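Local coordinates for protein similar to hydroxylamine oxidoreductase (Kuenenia stuttgartiensis, PDB 6H5L) that probably works as an oxidoreductase, a multi-haem c-type cytochrome of the hydroxylamine oxidoreductase family that forms part of a reductase complex in an anammox bacterium, at residues Q379-V384 with N458-L463; A398-Y403 with N452-E457. One frame throughout, in Å; residues are numbered along the deposited sequence.

Interaction 1. Residues Q379-V384 with N458-L463; sequences QAQKIV and NMYNRL
Tyr460 lies across the gap between the two helices, and it touches 379-384 from CB to the hydroxyl. Its CB packs against Val384 CG2 at 4.2 Å. With CG trans to the backbone N (chi1 173°), the ring swings over to the other helix. There its CD1 is 3.8 Å from Ala380 CB, while one ring face is covered near its rim by the backbone of Gln381, whose N comes within 3.8 Å of CE1. Farther out the Gln381 side chain takes over: its CB lies 3.4 Å from CZ, and its CG 3.7 Å from CE2. The two side chains cross at a slant, amide and ring planes 63° apart. The phenol ends beside the Gln381 amide, where OH would donate to OE1; the modelled separation is implausibly short, so the bond's geometry is doubtful. The same amide reaches Glu385 through NE2. Ala380 CB also meets Leu463 CD1 at 3.8 Å, and Met495 of helix 480-513 touches that alanine as well. The segment axes run 10.2 Å apart at 168°, an antiparallel helix pair; helix 480-513 joins it, which makes this the three-helix bundle in the C-terminal part of the chain, as in hydroxylamine oxidoreductase relatives.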
# COMPACT_ATOMS: atom_id res chain seq x y z
N GLN A 379 12.84 -1.52 67.49
CA GLN A 379 14.04 -1.28 68.30
C GLN A 379 14.35 0.20 68.40
O GLN A 379 14.78 0.69 69.45
CB GLN A 379 15.22 -2.05 67.71
CG GLN A 379 15.10 -3.56 67.82
CD GLN A 379 16.03 -4.30 66.88
OE1 GLN A 379 16.47 -3.76 65.87
NE2 GLN A 379 16.32 -5.56 67.21
N ALA A 380 14.13 0.94 67.31
CA ALA A 380 14.34 2.39 67.34
C ALA A 380 13.31 3.08 68.22
O ALA A 380 13.63 4.04 68.93
CB ALA A 380 14.31 2.96 65.93
N GLN A 381 12.06 2.60 68.19
CA GLN A 381 11.03 3.20 69.03
C GLN A 381 11.29 2.93 70.51
O GLN A 381 10.92 3.75 71.36
CB GLN A 381 9.65 2.67 68.63
CG GLN A 381 8.49 3.41 69.28
CD GLN A 381 7.14 2.99 68.72
OE1 GLN A 381 6.99 2.80 67.52
NE2 GLN A 381 6.15 2.86 69.60
N LYS A 382 11.91 1.79 70.84
CA LYS A 382 12.26 1.52 72.23
C LYS A 382 13.27 2.54 72.75
O LYS A 382 13.17 2.98 73.90
CB LYS A 382 12.83 0.10 72.35
CG LYS A 382 13.13 -0.34 73.77
CD LYS A 382 11.86 -0.47 74.59
CE LYS A 382 12.12 -1.18 75.92
NZ LYS A 382 13.01 -0.39 76.81
N ILE A 383 14.24 2.92 71.92
CA ILE A 383 15.24 3.90 72.33
C ILE A 383 14.59 5.25 72.61
O ILE A 383 14.90 5.91 73.61
CB ILE A 383 16.34 4.00 71.26
CG1 ILE A 383 17.11 2.69 71.15
CG2 ILE A 383 17.27 5.17 71.56
CD1 ILE A 383 18.02 2.60 69.95
N VAL A 384 13.69 5.68 71.73
CA VAL A 384 13.04 6.97 71.90
C VAL A 384 12.16 6.98 73.14
O VAL A 384 12.13 7.95 73.89
CB VAL A 384 12.24 7.34 70.63
CG1 VAL A 384 11.56 8.68 70.81
CG2 VAL A 384 13.14 7.34 69.41
N ASN A 458 11.30 12.81 64.98
CA ASN A 458 11.20 12.84 63.53
C ASN A 458 12.26 11.99 62.85
O ASN A 458 12.05 11.56 61.71
CB ASN A 458 11.30 14.28 63.03
CG ASN A 458 9.94 14.90 62.77
OD1 ASN A 458 8.91 14.35 63.16
ND2 ASN A 458 9.92 16.05 62.10
N MET A 459 13.39 11.73 63.51
CA MET A 459 14.31 10.72 63.00
C MET A 459 13.63 9.37 62.92
O MET A 459 13.68 8.69 61.89
CB MET A 459 15.55 10.63 63.89
CG MET A 459 16.38 11.89 63.97
SD MET A 459 17.72 11.74 65.18
CE MET A 459 18.40 13.40 65.14
N TYR A 460 12.98 8.95 64.01
CA TYR A 460 12.24 7.70 64.00
C TYR A 460 11.08 7.75 63.02
O TYR A 460 10.80 6.76 62.33
CB TYR A 460 11.73 7.37 65.41
CG TYR A 460 10.81 6.17 65.45
CD1 TYR A 460 11.21 4.95 64.93
CD2 TYR A 460 9.55 6.27 66.01
CE1 TYR A 460 10.38 3.85 64.97
CE2 TYR A 460 8.70 5.17 66.06
CZ TYR A 460 9.12 3.97 65.53
OH TYR A 460 8.29 2.88 65.57
N ASN A 461 10.40 8.89 62.93
CA ASN A 461 9.31 9.04 61.98
C ASN A 461 9.78 8.78 60.55
O ASN A 461 9.12 8.08 59.78
CB ASN A 461 8.69 10.43 62.09
CG ASN A 461 7.74 10.55 63.27
OD1 ASN A 461 7.23 9.55 63.77
ND2 ASN A 461 7.49 11.78 63.70
N ARG A 462 10.94 9.33 60.19
CA ARG A 462 11.49 9.06 58.86
C ARG A 462 11.90 7.61 58.71
O ARG A 462 11.92 7.08 57.59
CB ARG A 462 12.68 9.99 58.58
CG ARG A 462 12.28 11.42 58.25
CD ARG A 462 13.49 12.26 57.87
NE ARG A 462 14.40 12.45 59.00
CZ ARG A 462 14.27 13.42 59.90
NH1 ARG A 462 13.27 14.29 59.80
NH2 ARG A 462 15.14 13.52 60.89
N LEU A 463 12.23 6.94 59.82
CA LEU A 463 12.61 5.53 59.74
C LEU A 463 11.41 4.66 59.35
O LEU A 463 11.50 3.85 58.42
CB LEU A 463 13.20 5.07 61.08
CG LEU A 463 13.94 3.73 61.15
CD1 LEU A 463 14.92 3.73 62.31
CD2 LEU A 463 12.99 2.55 61.28

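Interaction 2. Residues A398-Y403 with N452-E457; sequences ANRDPY and NPSDIE
Glu457 OE1 is gripped by three donors, one from Arg400 across the contact and two from Ser454. Arg400 NH1 reaches it at 3.0 Å on the syn side of the carboxylate, and NH2 adds weak bonds to both carboxylate oxygens. The two groups arrive from opposite directions with their planes only 12° apart, so the salt bridge forms at the edge of the guanidinium. On the anti side of OE1, Ser454 donates its backbone N at 2.9 Å, nearly straight at 167°, and its OG, also at 2.9 Å. Ser454 is the N-cap of helix 455-476, and the bond from its N to the glutamate three residues on is one half of a capping box.

Asn452 closes over a face of the same guanidinium. Its amide stacks almost parallel to it, OD1 3.5 Å from Arg400 NH2, though the stronger partner of that oxygen is the hydroxyl of Tyr443. Because chi1 of Asn452 is trans (-175°), ND2 extends past the arginine to the backbone of 398-403 and donates to Asp401 O at 2.8 Å, from above the carbonyl plane. Asp401 itself turns its carboxylate to Arg190. A cis peptide bond joins Asn452 to Pro453, at the bend between the asparagine and the helix start.

So many donors around one buried carboxylate would probably keep Glu457 ionised, and the negative charge at the first turn of the helix should in turn favour the positive Arg400: capping and loop attachment share one oxygen.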
# COMPACT_ATOMS: atom_id res chain seq x y z
N ALA A 398 5.84 19.13 79.15
CA ALA A 398 5.26 20.26 79.87
C ALA A 398 5.64 21.60 79.24
O ALA A 398 4.85 22.54 79.27
CB ALA A 398 5.69 20.23 81.34
N ASN A 399 6.84 21.70 78.66
CA ASN A 399 7.35 22.95 78.10
C ASN A 399 7.38 22.92 76.57
O ASN A 399 8.31 23.42 75.94
CB ASN A 399 8.74 23.26 78.65
CG ASN A 399 8.72 23.53 80.14
OD1 ASN A 399 9.02 22.66 80.95
ND2 ASN A 399 8.36 24.76 80.51
N ARG A 400 6.36 22.32 75.96
CA ARG A 400 6.22 22.32 74.52
C ARG A 400 4.74 22.22 74.18
O ARG A 400 3.90 21.90 75.03
CB ARG A 400 7.02 21.18 73.87
CG ARG A 400 6.43 19.79 74.06
CD ARG A 400 7.39 18.74 73.53
NE ARG A 400 6.71 17.49 73.18
CZ ARG A 400 7.29 16.47 72.56
NH1 ARG A 400 8.58 16.55 72.22
NH2 ARG A 400 6.60 15.38 72.27
N ASP A 401 4.42 22.51 72.91
CA ASP A 401 3.04 22.48 72.47
C ASP A 401 2.45 21.08 72.65
O ASP A 401 3.17 20.07 72.57
CB ASP A 401 2.93 22.90 71.01
CG ASP A 401 2.84 24.40 70.83
OD1 ASP A 401 2.83 25.12 71.85
OD2 ASP A 401 2.78 24.86 69.67
N PRO A 402 1.15 20.98 72.90
CA PRO A 402 0.52 19.66 73.04
C PRO A 402 0.38 18.94 71.71
O PRO A 402 0.81 19.45 70.67
CB PRO A 402 -0.85 19.98 73.65
CG PRO A 402 -1.14 21.36 73.17
CD PRO A 402 0.18 22.07 73.14
N TYR A 403 -0.22 17.75 71.74
CA TYR A 403 -0.53 17.04 70.51
C TYR A 403 -1.41 17.92 69.62
O TYR A 403 -2.24 18.68 70.13
CB TYR A 403 -1.24 15.72 70.83
CG TYR A 403 -1.45 14.80 69.65
CD1 TYR A 403 -0.45 13.93 69.23
CD2 TYR A 403 -2.66 14.79 68.97
CE1 TYR A 403 -0.65 13.08 68.16
CE2 TYR A 403 -2.86 13.95 67.89
CZ TYR A 403 -1.85 13.09 67.49
OH TYR A 403 -2.05 12.25 66.42
N ASN A 452 7.72 20.69 69.19
CA ASN A 452 6.97 19.44 69.12
C ASN A 452 6.69 19.11 67.66
O ASN A 452 5.94 19.84 66.99
CB ASN A 452 5.67 19.53 69.92
CG ASN A 452 4.91 18.22 69.98
OD1 ASN A 452 5.39 17.19 69.50
ND2 ASN A 452 3.72 18.25 70.57
N PRO A 453 7.26 18.02 67.11
CA PRO A 453 8.11 17.04 67.81
C PRO A 453 9.54 17.50 68.06
O PRO A 453 9.92 18.61 67.67
CB PRO A 453 8.11 15.85 66.85
CG PRO A 453 8.02 16.49 65.51
CD PRO A 453 7.07 17.66 65.70
N SER A 454 10.31 16.65 68.72
CA SER A 454 11.73 16.88 68.93
C SER A 454 12.52 16.34 67.73
O SER A 454 11.95 15.84 66.76
CB SER A 454 12.19 16.23 70.23
OG SER A 454 11.97 14.83 70.22
N ASP A 455 13.84 16.46 67.80
CA ASP A 455 14.68 16.00 66.70
C ASP A 455 14.61 14.49 66.55
O ASP A 455 14.47 13.97 65.44
CB ASP A 455 16.12 16.45 66.92
CG ASP A 455 16.80 16.87 65.63
OD1 ASP A 455 16.34 16.45 64.55
OD2 ASP A 455 17.80 17.63 65.70
N ILE A 456 14.68 13.75 67.67
CA ILE A 456 14.79 12.30 67.60
C ILE A 456 13.45 11.66 67.23
O ILE A 456 13.41 10.56 66.67
CB ILE A 456 15.35 11.74 68.92
CG1 ILE A 456 15.90 10.33 68.71
CG2 ILE A 456 14.29 11.76 70.02
CD1 ILE A 456 16.70 9.81 69.88
N GLU A 457 12.34 12.33 67.54
CA GLU A 457 11.03 11.79 67.19
C GLU A 457 10.82 11.78 65.68
O GLU A 457 10.24 10.83 65.13
CB GLU A 457 9.93 12.60 67.88
CG GLU A 457 9.72 12.24 69.33
CD GLU A 457 8.78 13.19 70.04
OE1 GLU A 457 9.15 14.38 70.19
OE2 GLU A 457 7.67 12.76 70.43

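Overall arrangement
Both contacts are buried, and both use helix 455-476: interaction 2 takes its N-terminal start, interaction 1 the turns that follow. Their centres are about 14 Å apart, and they meet where Asn458 packs on Pro453 and Val384 on Ile456 and Glu457. Along the chain, interaction 2 is nested within the loop that interaction 1 closes. The chemistry follows the setting. Between two regular helices, interaction 1 packs an aromatic ring against aliphatic groups and a glutamine chain; where irregular chain meets a helix start, interaction 2 relies on charge, backbone carbonyls and capping. The segments of both also reach a second copy of the protein, Asn458 packing on its Thr496 and Asp455 on its Ala500.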